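Local coordinates for ESX-1 secretion system protein EccA1 (Mycobacterium tuberculosis, PDB 4F3V) that probably provides energy, through ATP hydrolysis, for export of virulence factors by the ESX-1 type VII secretion system, the chain here being its N-terminal, TPR-type domain, at residues 94-99 / 134-139; 116-121 / 146-151; 230-235 / 245-250. All blocks are in the same frame, centred on the assembly; numbering follows the deposited sequence.

Interaction 1: residues 94-99 / 134-139; sequences ITYPVT and EHLVAW
Two aromatic rings carry this contact between the beta hairpin and helix 134-147 of this TPR-type domain: Tyr96, on strand 95-97, meets Leu136, and Trp139, one helical turn after Leu136, meets Ile94. One face of the Tyr96 ring is covered by the ring of its own neighbour Pro97, whose CD stands 3.6 Å above the plane, offset toward the rim. A hydrogen bond from Trp139 NE1 to the backbone O of Ile87, a residue that also pairs through its backbone with Ile94 in the hairpin of strands 84-86 and 95-97, helps set the indole's rotation, and the ring of Tyr91 meets it with planes at about 55°.

Leu136 comes in at the hydroxyl end of Tyr96, crossing the tyrosine side chain at about a right angle. Its two methyls divide the work, CD2 lying 4.0 Å from Tyr96 CE1 and CD1 3.5 Å from Tyr96 OH, the latter a van der Waals approach to oxygen. With CG anti to the backbone N (chi1 -164°), Tyr96 extends from the strand toward the helix, spanning a CA separation of 10.4 Å between Tyr96 and Leu136.

Helix 167-183 packs against the same group, Leu136 touching Leu169 and both Ile94 and Trp139 touching Ala172, while Leu136 also touches Leu102 and Met106 of helix 101-115. At the indole the contact narrows to one methyl against the six-membered ring, Ile94 CD1 lying 4.0 Å from Trp139 CZ2.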
ATOM      1  N   ILE A  94       0.510  -5.069  -3.685  1.00 21.98           N
ATOM      2  CA  ILE A  94       1.689  -4.550  -4.368  1.00 21.22           C
ATOM      3  C   ILE A  94       2.772  -4.328  -3.319  1.00 20.33           C
ATOM      4  O   ILE A  94       2.537  -3.666  -2.288  1.00 19.05           O
ATOM      5  CB  ILE A  94       1.369  -3.214  -5.117  1.00 20.82           C
ATOM      6  CG1 ILE A  94       0.172  -3.396  -6.081  1.00 21.61           C
ATOM      7  CG2 ILE A  94       2.587  -2.672  -5.862  1.00 19.80           C
ATOM      8  CD1 ILE A  94      -0.393  -2.122  -6.667  1.00 21.12           C
ATOM      9  N   THR A  95       3.955  -4.877  -3.561  1.00 20.57           N
ATOM     10  CA  THR A  95       5.078  -4.632  -2.654  1.00 19.97           C
ATOM     11  C   THR A  95       6.181  -3.891  -3.388  1.00 20.29           C
ATOM     12  O   THR A  95       6.196  -3.853  -4.627  1.00 20.93           O
ATOM     13  CB  THR A  95       5.564  -5.953  -2.026  1.00 20.75           C
ATOM     14  OG1 THR A  95       6.003  -6.838  -3.054  1.00 20.77           O
ATOM     15  CG2 THR A  95       4.414  -6.606  -1.279  1.00 20.51           C
ATOM     16  N   TYR A  96       7.119  -3.335  -2.626  1.00 19.60           N
ATOM     17  CA  TYR A  96       8.200  -2.515  -3.158  1.00 19.91           C
ATOM     18  C   TYR A  96       9.478  -2.881  -2.381  1.00 19.05           C
ATOM     19  O   TYR A  96       9.416  -3.041  -1.165  1.00 18.21           O
ATOM     20  CB  TYR A  96       7.837  -1.037  -2.943  1.00 20.12           C
ATOM     21  CG  TYR A  96       8.668  -0.116  -3.765  1.00 20.64           C
ATOM     22  CD1 TYR A  96       8.355   0.117  -5.109  1.00 20.85           C
ATOM     23  CD2 TYR A  96       9.784   0.517  -3.218  1.00 20.18           C
ATOM     24  CE1 TYR A  96       9.152   0.935  -5.886  1.00 21.06           C
ATOM     25  CE2 TYR A  96      10.575   1.336  -3.986  1.00 20.55           C
ATOM     26  CZ  TYR A  96      10.256   1.547  -5.319  1.00 21.10           C
ATOM     27  OH  TYR A  96      11.042   2.386  -6.066  1.00 21.50           O
ATOM     28  N   PRO A  97      10.612  -3.055  -3.072  1.00 18.92           N
ATOM     29  CA  PRO A  97      11.852  -3.423  -2.365  1.00 18.89           C
ATOM     30  C   PRO A  97      12.471  -2.279  -1.551  1.00 18.28           C
ATOM     31  O   PRO A  97      12.497  -1.136  -2.000  1.00 17.64           O
ATOM     32  CB  PRO A  97      12.783  -3.852  -3.508  1.00 19.52           C
ATOM     33  CG  PRO A  97      12.353  -2.991  -4.650  1.00 19.40           C
ATOM     34  CD  PRO A  97      10.832  -2.948  -4.523  1.00 19.68           C
ATOM     35  N   VAL A  98      12.948  -2.589  -0.353  1.00 17.94           N
ATOM     36  CA  VAL A  98      13.526  -1.581   0.522  1.00 18.34           C
ATOM     37  C   VAL A  98      14.997  -1.515   0.141  1.00 19.51           C
ATOM     38  O   VAL A  98      15.795  -2.350   0.597  1.00 21.36           O
ATOM     39  CB  VAL A  98      13.341  -1.935   2.006  1.00 18.47           C
ATOM     40  CG1 VAL A  98      13.830  -0.807   2.915  1.00 18.88           C
ATOM     41  CG2 VAL A  98      11.889  -2.233   2.310  1.00 18.07           C
ATOM     42  N   THR A  99      15.339  -0.589  -0.756  1.00 18.46           N
ATOM     43  CA  THR A  99      16.730  -0.358  -1.138  1.00 18.47           C
ATOM     44  C   THR A  99      17.235   1.057  -0.858  1.00 17.43           C
ATOM     45  O   THR A  99      18.399   1.378  -1.098  1.00 17.73           O
ATOM     46  CB  THR A  99      16.912  -0.672  -2.624  1.00 19.41           C
ATOM     47  OG1 THR A  99      16.216   0.299  -3.384  1.00 21.23           O
ATOM     48  CG2 THR A  99      16.351  -2.094  -2.975  1.00 20.29           C
ATOM     49  N   GLU A 134       8.384  11.101  -8.599  1.00 27.21           N
ATOM     50  CA  GLU A 134       7.160  11.839  -8.338  1.00 28.17           C
ATOM     51  C   GLU A 134       5.927  10.929  -8.438  1.00 27.55           C
ATOM     52  O   GLU A 134       4.988  11.046  -7.660  1.00 26.55           O
ATOM     53  CB  GLU A 134       7.006  12.990  -9.336  1.00 30.31           C
ATOM     54  CG  GLU A 134       7.984  14.147  -9.140  1.00 31.62           C
ATOM     55  CD  GLU A 134       9.287  13.997  -9.920  1.00 32.93           C
ATOM     56  OE1 GLU A 134       9.607  12.888 -10.429  1.00 32.89           O
ATOM     57  OE2 GLU A 134       9.990  15.027 -10.040  1.00 36.12           O
ATOM     58  N   HIS A 135       5.948  10.034  -9.416  1.00 26.76           N
ATOM     59  CA  HIS A 135       4.863   9.100  -9.646  1.00 27.92           C
ATOM     60  C   HIS A 135       4.631   8.172  -8.480  1.00 26.48           C
ATOM     61  O   HIS A 135       3.496   7.814  -8.197  1.00 24.70           O
ATOM     62  CB  HIS A 135       5.158   8.309 -10.914  1.00 30.47           C
ATOM     63  CG  HIS A 135       6.419   7.461 -10.825  1.00 33.73           C
ATOM     64  ND1 HIS A 135       7.671   7.988 -10.919  1.00 36.01           N
ATOM     65  CD2 HIS A 135       6.584   6.093 -10.622  1.00 35.63           C
ATOM     66  CE1 HIS A 135       8.579   7.004 -10.791  1.00 37.72           C
ATOM     67  NE2 HIS A 135       7.917   5.842 -10.613  1.00 37.84           N
ATOM     68  N   LEU A 136       5.708   7.789  -7.786  1.00 25.60           N
ATOM     69  CA  LEU A 136       5.598   6.940  -6.607  1.00 24.73           C
ATOM     70  C   LEU A 136       4.905   7.647  -5.462  1.00 23.62           C
ATOM     71  O   LEU A 136       4.064   7.056  -4.791  1.00 23.00           O
ATOM     72  CB  LEU A 136       6.965   6.470  -6.136  1.00 25.78           C
ATOM     73  CG  LEU A 136       7.657   5.427  -7.004  1.00 27.38           C
ATOM     74  CD1 LEU A 136       9.123   5.322  -6.570  1.00 29.07           C
ATOM     75  CD2 LEU A 136       6.936   4.091  -6.949  1.00 28.53           C
ATOM     76  N   VAL A 137       5.251   8.906  -5.233  1.00 22.44           N
ATOM     77  CA  VAL A 137       4.553   9.722  -4.237  1.00 21.85           C
ATOM     78  C   VAL A 137       3.095   9.950  -4.626  1.00 20.81           C
ATOM     79  O   VAL A 137       2.238   9.874  -3.765  1.00 21.04           O
ATOM     80  CB  VAL A 137       5.262  11.070  -3.977  1.00 23.08           C
ATOM     81  CG1 VAL A 137       4.402  12.003  -3.112  1.00 22.09           C
ATOM     82  CG2 VAL A 137       6.620  10.796  -3.338  1.00 23.66           C
ATOM     83  N   ALA A 138       2.820  10.209  -5.905  1.00 19.70           N
ATOM     84  CA  ALA A 138       1.433  10.342  -6.367  1.00 19.03           C
ATOM     85  C   ALA A 138       0.662   9.074  -6.082  1.00 18.26           C
ATOM     86  O   ALA A 138      -0.458   9.131  -5.566  1.00 16.44           O
ATOM     87  CB  ALA A 138       1.350  10.703  -7.842  1.00 20.14           C
ATOM     88  N   TRP A 139       1.282   7.927  -6.386  1.00 17.82           N
ATOM     89  CA  TRP A 139       0.664   6.628  -6.080  1.00 17.74           C
ATOM     90  C   TRP A 139       0.366   6.504  -4.605  1.00 17.20           C
ATOM     91  O   TRP A 139      -0.762   6.129  -4.216  1.00 16.80           O
ATOM     92  CB  TRP A 139       1.525   5.452  -6.561  1.00 17.68           C
ATOM     93  CG  TRP A 139       0.939   4.161  -6.062  1.00 17.90           C
ATOM     94  CD1 TRP A 139       1.404   3.362  -5.036  1.00 17.57           C
ATOM     95  CD2 TRP A 139      -0.357   3.578  -6.454  1.00 17.92           C
ATOM     96  NE1 TRP A 139       0.540   2.305  -4.812  1.00 17.88           N
ATOM     97  CE2 TRP A 139      -0.527   2.380  -5.644  1.00 18.20           C
ATOM     98  CE3 TRP A 139      -1.329   3.895  -7.401  1.00 18.43           C
ATOM     99  CZ2 TRP A 139      -1.636   1.560  -5.772  1.00 18.34           C
ATOM    100  CZ3 TRP A 139      -2.433   3.050  -7.530  1.00 18.80           C
ATOM    101  CH2 TRP A 139      -2.585   1.921  -6.723  1.00 18.88           C
TER

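Interaction 2: residues 116-121 / 146-151; sequences GNYADA and GAAERW. With SO4 (sulfate ion), chain F.
Tyr118 lays its ring over the methyl of Ala148 in a CH-pi contact: CB of Ala148 is 3.9 Å from the centroid of the Tyr118 ring and only 9° off the ring normal, hence almost exactly above its centre. The opposite face lies over the backbone of Gly116, whose C stands 3.9 Å above the plane. Ala147 approaches from another direction, at the ring edge, where its CB is 3.8 Å from Tyr118 CE1. CG of Tyr118 stands anti to the carbonyl carbon (chi1 -51°), which turns the ring back over Gly116 and presents its other face to Ala148.

Each segment contains a Schellman motif at the end of a helix. Gly116, at positive phi, closes helix 101-115; Glu149, also at positive phi, ends helix 134-147 with bonds from Arg150 N to Tyr145 O and from Glu149 N to Gly146 O. Just beyond, the bent side chain of Arg150 holds a sulfate, probably from the crystallisation liquor, at its guanidinium edge: NH1 of Arg150 reaches sulfate O2 at 2.8 Å and NH2 of Arg150 reaches O3 at 3.0 Å, while NE forms a salt bridge with Asp153.

Trp269, in a loop, touches Tyr118, Ala148 and Arg150. The contact is helix-end packing within the TPR-type domain, joining the start of helix 118-125 to the end of helix 134-147, with Ala147 also packing on helix 101-115.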
ATOM      1  N   GLY A 116      -5.450   4.818   9.902  1.00 26.13           N
ATOM      2  CA  GLY A 116      -6.268   6.015   9.985  1.00 25.75           C
ATOM      3  C   GLY A 116      -5.502   7.275  10.413  1.00 25.52           C
ATOM      4  O   GLY A 116      -6.121   8.251  10.828  1.00 25.14           O
ATOM      5  N   ASN A 117      -4.169   7.262  10.300  1.00 23.54           N
ATOM      6  CA  ASN A 117      -3.355   8.412  10.659  1.00 23.13           C
ATOM      7  C   ASN A 117      -2.943   9.128   9.383  1.00 22.54           C
ATOM      8  O   ASN A 117      -1.780   9.104   8.979  1.00 20.41           O
ATOM      9  CB  ASN A 117      -2.146   7.976  11.482  1.00 22.77           C
ATOM     10  CG  ASN A 117      -2.551   7.315  12.786  1.00 24.36           C
ATOM     11  OD1 ASN A 117      -3.562   7.688  13.393  1.00 24.58           O
ATOM     12  ND2 ASN A 117      -1.764   6.338  13.226  1.00 23.77           N
ATOM     13  N   TYR A 118      -3.925   9.763   8.745  1.00 23.03           N
ATOM     14  CA  TYR A 118      -3.754  10.239   7.371  1.00 22.02           C
ATOM     15  C   TYR A 118      -2.771  11.425   7.285  1.00 22.43           C
ATOM     16  O   TYR A 118      -1.916  11.458   6.390  1.00 21.73           O
ATOM     17  CB  TYR A 118      -5.097  10.578   6.736  1.00 21.68           C
ATOM     18  CG  TYR A 118      -6.134   9.490   6.852  1.00 21.94           C
ATOM     19  CD1 TYR A 118      -6.000   8.293   6.174  1.00 21.45           C
ATOM     20  CD2 TYR A 118      -7.251   9.659   7.656  1.00 22.22           C
ATOM     21  CE1 TYR A 118      -6.933   7.280   6.312  1.00 22.14           C
ATOM     22  CE2 TYR A 118      -8.188   8.666   7.779  1.00 22.85           C
ATOM     23  CZ  TYR A 118      -8.026   7.482   7.096  1.00 23.05           C
ATOM     24  OH  TYR A 118      -8.957   6.474   7.216  1.00 24.44           O
ATOM     25  N   ALA A 119      -2.883  12.376   8.201  1.00 22.77           N
ATOM     26  CA  ALA A 119      -1.998  13.551   8.182  1.00 24.36           C
ATOM     27  C   ALA A 119      -0.543  13.158   8.389  1.00 24.37           C
ATOM     28  O   ALA A 119       0.362  13.766   7.801  1.00 24.18           O
ATOM     29  CB  ALA A 119      -2.402  14.575   9.241  1.00 25.01           C
ATOM     30  N   ASP A 120      -0.319  12.171   9.255  1.00 23.85           N
ATOM     31  CA  ASP A 120       1.017  11.679   9.498  1.00 24.15           C
ATOM     32  C   ASP A 120       1.559  11.018   8.223  1.00 21.45           C
ATOM     33  O   ASP A 120       2.720  11.207   7.880  1.00 20.72           O
ATOM     34  CB  ASP A 120       1.050  10.671  10.653  1.00 26.85           C
ATOM     35  CG  ASP A 120       0.788  11.309  12.008  1.00 30.73           C
ATOM     36  OD1 ASP A 120       0.965  12.525  12.180  1.00 31.73           O
ATOM     37  OD2 ASP A 120       0.413  10.566  12.924  1.00 34.45           O
ATOM     38  N   ALA A 121       0.706  10.253   7.542  1.00 19.47           N
ATOM     39  CA  ALA A 121       1.085   9.597   6.277  1.00 19.14           C
ATOM     40  C   ALA A 121       1.510  10.659   5.261  1.00 18.61           C
ATOM     41  O   ALA A 121       2.562  10.534   4.649  1.00 18.22           O
ATOM     42  CB  ALA A 121      -0.055   8.737   5.714  1.00 17.43           C
ATOM     43  N   GLY A 146      -7.417   7.314  -0.822  1.00 14.58           N
ATOM     44  CA  GLY A 146      -8.385   6.215  -1.020  1.00 14.96           C
ATOM     45  C   GLY A 146      -8.815   5.627   0.302  1.00 15.47           C
ATOM     46  O   GLY A 146     -10.003   5.319   0.502  1.00 15.44           O
ATOM     47  N   ALA A 147      -7.848   5.490   1.225  1.00 15.56           N
ATOM     48  CA  ALA A 147      -8.137   4.956   2.554  1.00 16.12           C
ATOM     49  C   ALA A 147      -9.186   5.808   3.276  1.00 16.76           C
ATOM     50  O   ALA A 147     -10.050   5.274   3.974  1.00 17.62           O
ATOM     51  CB  ALA A 147      -6.870   4.803   3.396  1.00 15.95           C
ATOM     52  N   ALA A 148      -9.144   7.112   3.034  1.00 16.13           N
ATOM     53  CA  ALA A 148     -10.080   8.076   3.633  1.00 16.37           C
ATOM     54  C   ALA A 148     -11.311   8.344   2.758  1.00 16.50           C
ATOM     55  O   ALA A 148     -12.096   9.288   3.019  1.00 15.98           O
ATOM     56  CB  ALA A 148      -9.338   9.404   3.910  1.00 15.31           C
ATOM     57  N   GLU A 149     -11.468   7.555   1.697  1.00 17.13           N
ATOM     58  CA  GLU A 149     -12.584   7.728   0.731  1.00 17.85           C
ATOM     59  C   GLU A 149     -12.651   9.139   0.126  1.00 17.62           C
ATOM     60  O   GLU A 149     -13.740   9.669  -0.189  1.00 17.51           O
ATOM     61  CB  GLU A 149     -13.923   7.346   1.370  1.00 19.01           C
ATOM     62  CG  GLU A 149     -13.930   5.907   1.875  1.00 20.18           C
ATOM     63  CD  GLU A 149     -15.220   5.485   2.574  1.00 21.62           C
ATOM     64  OE1 GLU A 149     -16.298   6.011   2.294  1.00 22.25           O
ATOM     65  OE2 GLU A 149     -15.148   4.582   3.425  1.00 23.30           O
ATOM     66  N   ARG A 150     -11.478   9.717  -0.109  1.00 16.80           N
ATOM     67  CA  ARG A 150     -11.375  11.013  -0.737  1.00 16.68           C
ATOM     68  C   ARG A 150     -11.199  10.835  -2.250  1.00 17.20           C
ATOM     69  O   ARG A 150     -10.107  11.025  -2.796  1.00 15.88           O
ATOM     70  CB  ARG A 150     -10.236  11.794  -0.093  1.00 16.64           C
ATOM     71  CG  ARG A 150     -10.622  12.279   1.297  1.00 17.39           C
ATOM     72  CD  ARG A 150      -9.472  13.002   1.986  1.00 17.97           C
ATOM     73  NE  ARG A 150      -9.122  14.269   1.344  1.00 18.30           N
ATOM     74  CZ  ARG A 150      -8.434  15.253   1.937  1.00 19.14           C
ATOM     75  NH1 ARG A 150      -8.007  15.137   3.194  1.00 19.10           N
ATOM     76  NH2 ARG A 150      -8.187  16.367   1.271  1.00 19.34           N
ATOM     77  N   TRP A 151     -12.285  10.420  -2.903  1.00 17.08           N
ATOM     78  CA  TRP A 151     -12.189   9.928  -4.273  1.00 17.82           C
ATOM     79  C   TRP A 151     -11.795  10.971  -5.272  1.00 17.90           C
ATOM     80  O   TRP A 151     -11.070  10.659  -6.195  1.00 18.67           O
ATOM     81  CB  TRP A 151     -13.484   9.247  -4.694  1.00 17.76           C
ATOM     82  CG  TRP A 151     -13.853   8.158  -3.716  1.00 17.95           C
ATOM     83  CD1 TRP A 151     -14.954   8.112  -2.884  1.00 18.34           C
ATOM     84  CD2 TRP A 151     -13.076   6.953  -3.391  1.00 18.11           C
ATOM     85  NE1 TRP A 151     -14.930   6.972  -2.106  1.00 18.71           N
ATOM     86  CE2 TRP A 151     -13.833   6.236  -2.367  1.00 18.65           C
ATOM     87  CE3 TRP A 151     -11.910   6.393  -3.875  1.00 17.94           C
ATOM     88  CZ2 TRP A 151     -13.393   5.028  -1.833  1.00 18.83           C
ATOM     89  CZ3 TRP A 151     -11.465   5.196  -3.325  1.00 18.29           C
ATOM     90  CH2 TRP A 151     -12.206   4.509  -2.335  1.00 18.52           C
TER
HETATM   91  S   SO4 F1004      -6.534  18.283   3.682  1.00 63.44           S
HETATM   92  O1  SO4 F1004      -7.502  19.168   2.982  1.00 64.43           O
HETATM   93  O2  SO4 F1004      -7.283  17.415   4.612  1.00 51.80           O
HETATM   94  O3  SO4 F1004      -5.752  17.510   2.663  1.00 62.04           O
HETATM   95  O4  SO4 F1004      -5.593  19.091   4.483  1.00 66.57           O

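Interaction 3: residues 230-235 / 245-250; sequences LLEWLQ and AALKDP
Helix 224-237 and the last turn of helix 241-248 come close at Leu231 and Leu247, whose CA atoms are 6.1 Å apart. Residues 230-235 are helical throughout, whereas in 245-250 the helix runs to Lys248 and Asp249 is the first residue to leave helical phi/psi. At this spacing, Leu247 reaches the other helix close to its backbone: CD1 of Leu247 lies 3.3 Å from CB of Leu231, tighter than a usual carbon-carbon contact, and 3.8 Å from the backbone N of Glu232.

The torsions of Leu247 account for this, CG being anti to the backbone N (chi1 -157°) and directed across to the opposing helix. Glu232 passes its aliphatic part over the same leucine at about a right angle, with CG of Glu232 3.9 Å from CD1 of Leu247. On the other flank, Leu231 CD1 rests 4.0 Å from CB of Ala246. The backbone O of Ala246 accepts a hydrogen bond from Arg219, and Leu247 also touches Val228.

Only nine residues lie between the two segments, and Gln235 OE1 accepts a bond from Glu240 N in the turn joining the helices. Such packing of consecutive helices across a short connection is consistent with the helix-turn-helix build of a TPR-type domain.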
ATOM      1  N   LEU A 230     -19.350 -11.801 -12.392  1.00 23.23           N
ATOM      2  CA  LEU A 230     -18.119 -11.289 -11.792  1.00 22.89           C
ATOM      3  C   LEU A 230     -17.933 -11.783 -10.337  1.00 23.38           C
ATOM      4  O   LEU A 230     -16.821 -12.116  -9.924  1.00 21.85           O
ATOM      5  CB  LEU A 230     -18.075  -9.757 -11.886  1.00 22.63           C
ATOM      6  CG  LEU A 230     -17.823  -9.184 -13.299  1.00 23.05           C
ATOM      7  CD1 LEU A 230     -18.424  -7.784 -13.467  1.00 23.61           C
ATOM      8  CD2 LEU A 230     -16.342  -9.168 -13.694  1.00 23.25           C
ATOM      9  N   LEU A 231     -19.024 -11.818  -9.571  1.00 24.29           N
ATOM     10  CA  LEU A 231     -18.976 -12.286  -8.180  1.00 24.76           C
ATOM     11  C   LEU A 231     -18.739 -13.796  -8.100  1.00 25.60           C
ATOM     12  O   LEU A 231     -17.994 -14.265  -7.231  1.00 25.16           O
ATOM     13  CB  LEU A 231     -20.242 -11.869  -7.415  1.00 26.12           C
ATOM     14  CG  LEU A 231     -20.401 -10.350  -7.210  1.00 25.64           C
ATOM     15  CD1 LEU A 231     -21.788  -9.938  -6.731  1.00 26.83           C
ATOM     16  CD2 LEU A 231     -19.358  -9.839  -6.226  1.00 24.60           C
ATOM     17  N   GLU A 232     -19.317 -14.563  -9.032  1.00 25.93           N
ATOM     18  CA  GLU A 232     -19.003 -16.002  -9.114  1.00 26.83           C
ATOM     19  C   GLU A 232     -17.531 -16.234  -9.426  1.00 25.64           C
ATOM     20  O   GLU A 232     -16.891 -17.127  -8.853  1.00 26.72           O
ATOM     21  CB  GLU A 232     -19.893 -16.720 -10.161  1.00 27.68           C
ATOM     22  CG  GLU A 232     -21.360 -16.768  -9.774  1.00 29.03           C
ATOM     23  CD  GLU A 232     -22.303 -17.369 -10.819  1.00 30.42           C
ATOM     24  OE1 GLU A 232     -21.936 -17.496 -12.003  1.00 30.16           O
ATOM     25  OE2 GLU A 232     -23.445 -17.709 -10.429  1.00 30.90           O
ATOM     26  N   TRP A 233     -16.983 -15.426 -10.323  1.00 24.39           N
ATOM     27  CA  TRP A 233     -15.559 -15.511 -10.626  1.00 23.65           C
ATOM     28  C   TRP A 233     -14.741 -15.221  -9.380  1.00 24.10           C
ATOM     29  O   TRP A 233     -13.776 -15.940  -9.066  1.00 23.17           O
ATOM     30  CB  TRP A 233     -15.202 -14.564 -11.755  1.00 22.44           C
ATOM     31  CG  TRP A 233     -13.751 -14.577 -12.045  1.00 22.10           C
ATOM     32  CD1 TRP A 233     -13.075 -15.449 -12.872  1.00 22.81           C
ATOM     33  CD2 TRP A 233     -12.721 -13.712 -11.471  1.00 21.50           C
ATOM     34  NE1 TRP A 233     -11.741 -15.173 -12.874  1.00 22.44           N
ATOM     35  CE2 TRP A 233     -11.467 -14.148 -12.045  1.00 21.73           C
ATOM     36  CE3 TRP A 233     -12.725 -12.626 -10.598  1.00 20.81           C
ATOM     37  CZ2 TRP A 233     -10.270 -13.541 -11.732  1.00 21.41           C
ATOM     38  CZ3 TRP A 233     -11.507 -12.020 -10.286  1.00 20.31           C
ATOM     39  CH2 TRP A 233     -10.318 -12.470 -10.833  1.00 20.93           C
ATOM     40  N   LEU A 234     -15.127 -14.178  -8.644  1.00 24.76           N
ATOM     41  CA  LEU A 234     -14.424 -13.807  -7.398  1.00 26.38           C
ATOM     42  C   LEU A 234     -14.506 -14.890  -6.338  1.00 28.60           C
ATOM     43  O   LEU A 234     -13.500 -15.199  -5.711  1.00 29.89           O
ATOM     44  CB  LEU A 234     -14.966 -12.516  -6.797  1.00 25.86           C
ATOM     45  CG  LEU A 234     -14.269 -11.207  -7.121  1.00 26.52           C
ATOM     46  CD1 LEU A 234     -15.043 -10.082  -6.406  1.00 25.78           C
ATOM     47  CD2 LEU A 234     -12.770 -11.191  -6.710  1.00 24.56           C
ATOM     48  N   GLN A 235     -15.689 -15.475  -6.137  1.00 30.67           N
ATOM     49  CA  GLN A 235     -15.838 -16.503  -5.113  1.00 33.89           C
ATOM     50  C   GLN A 235     -15.013 -17.735  -5.483  1.00 34.15           C
ATOM     51  O   GLN A 235     -14.510 -18.431  -4.596  1.00 36.10           O
ATOM     52  CB  GLN A 235     -17.322 -16.866  -4.868  1.00 37.53           C
ATOM     53  CG  GLN A 235     -17.633 -17.679  -3.590  1.00 40.59           C
ATOM     54  CD  GLN A 235     -17.082 -17.100  -2.259  1.00 43.18           C
ATOM     55  OE1 GLN A 235     -16.711 -15.908  -2.137  1.00 42.59           O
ATOM     56  NE2 GLN A 235     -17.031 -17.970  -1.241  1.00 45.68           N
ATOM     57  N   ALA A 245     -21.706 -12.950   0.469  1.00 40.46           N
ATOM     58  CA  ALA A 245     -22.861 -12.158   0.883  1.00 41.74           C
ATOM     59  C   ALA A 245     -23.464 -11.381  -0.302  1.00 40.92           C
ATOM     60  O   ALA A 245     -24.677 -11.335  -0.476  1.00 42.73           O
ATOM     61  CB  ALA A 245     -22.482 -11.207   2.015  1.00 41.97           C
ATOM     62  N   ALA A 246     -22.625 -10.766  -1.112  1.00 38.59           N
ATOM     63  CA  ALA A 246     -23.092  -9.984  -2.259  1.00 37.91           C
ATOM     64  C   ALA A 246     -23.730 -10.878  -3.338  1.00 38.25           C
ATOM     65  O   ALA A 246     -24.653 -10.461  -4.036  1.00 37.48           O
ATOM     66  CB  ALA A 246     -21.930  -9.195  -2.833  1.00 34.68           C
ATOM     67  N   LEU A 247     -23.223 -12.096  -3.472  1.00 39.70           N
ATOM     68  CA  LEU A 247     -23.763 -13.068  -4.433  1.00 41.51           C
ATOM     69  C   LEU A 247     -25.151 -13.553  -3.988  1.00 44.45           C
ATOM     70  O   LEU A 247     -26.067 -13.715  -4.805  1.00 46.35           O
ATOM     71  CB  LEU A 247     -22.753 -14.211  -4.600  1.00 41.69           C
ATOM     72  CG  LEU A 247     -22.805 -15.052  -5.875  1.00 42.41           C
ATOM     73  CD1 LEU A 247     -22.530 -14.193  -7.103  1.00 40.64           C
ATOM     74  CD2 LEU A 247     -21.829 -16.222  -5.771  1.00 41.27           C
ATOM     75  N   LYS A 248     -25.325 -13.730  -2.681  1.00 46.53           N
ATOM     76  CA  LYS A 248     -26.591 -14.217  -2.131  1.00 49.87           C
ATOM     77  C   LYS A 248     -27.672 -13.142  -2.044  1.00 49.31           C
ATOM     78  O   LYS A 248     -28.839 -13.472  -1.930  1.00 50.97           O
ATOM     79  CB  LYS A 248     -26.389 -14.879  -0.747  1.00 53.62           C
ATOM     80  CG  LYS A 248     -25.962 -16.325  -0.851  1.00 55.76           C
ATOM     81  CD  LYS A 248     -26.226 -17.134   0.418  1.00 60.57           C
ATOM     82  CE  LYS A 248     -25.986 -18.640   0.169  1.00 62.41           C
ATOM     83  NZ  LYS A 248     -27.190 -19.498   0.390  1.00 63.42           N
ATOM     84  N   ASP A 249     -27.298 -11.868  -2.096  1.00 47.03           N
ATOM     85  CA  ASP A 249     -28.255 -10.776  -1.861  1.00 47.54           C
ATOM     86  C   ASP A 249     -28.147  -9.691  -2.937  1.00 45.59           C
ATOM     87  O   ASP A 249     -27.182  -8.922  -2.950  1.00 43.53           O
ATOM     88  CB  ASP A 249     -28.019 -10.176  -0.480  1.00 47.82           C
ATOM     89  CG  ASP A 249     -28.999  -9.099  -0.141  1.00 49.70           C
ATOM     90  OD1 ASP A 249     -29.960  -8.847  -0.896  1.00 49.57           O
ATOM     91  OD2 ASP A 249     -28.803  -8.487   0.919  1.00 53.91           O
ATOM     92  N   PRO A 250     -29.128  -9.638  -3.853  1.00 46.75           N
ATOM     93  CA  PRO A 250     -29.098  -8.638  -4.928  1.00 45.97           C
ATOM     94  C   PRO A 250     -29.275  -7.202  -4.463  1.00 47.48           C
ATOM     95  O   PRO A 250     -28.959  -6.283  -5.218  1.00 48.33           O
ATOM     96  CB  PRO A 250     -30.268  -9.047  -5.831  1.00 47.23           C
ATOM     97  CG  PRO A 250     -31.128  -9.924  -5.003  1.00 49.14           C
ATOM     98  CD  PRO A 250     -30.220 -10.611  -4.041  1.00 48.43           C
TER

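The three contacts lie along one helical domain and differ in burial and chemistry. Interaction 1 is the most buried, its centre about 9 Å from the centre of the chain, and joins a strand to a helix through aromatic and aliphatic side chains. Interaction 2 uses the other end of the same helix, 134-147, its centre about 17 Å from that of interaction 1. It is partly buried, a tyrosine-alanine overlap, with a sulfate held separately by an arginine of the same segment as the alanine. Interaction 3, its centre about 25 Å from the centre of the chain, is aliphatic packing between successive helices with an exposed glutamate at its rim. Along the chain, interactions 1 and 2 alternate their segments, whereas interaction 3 follows both.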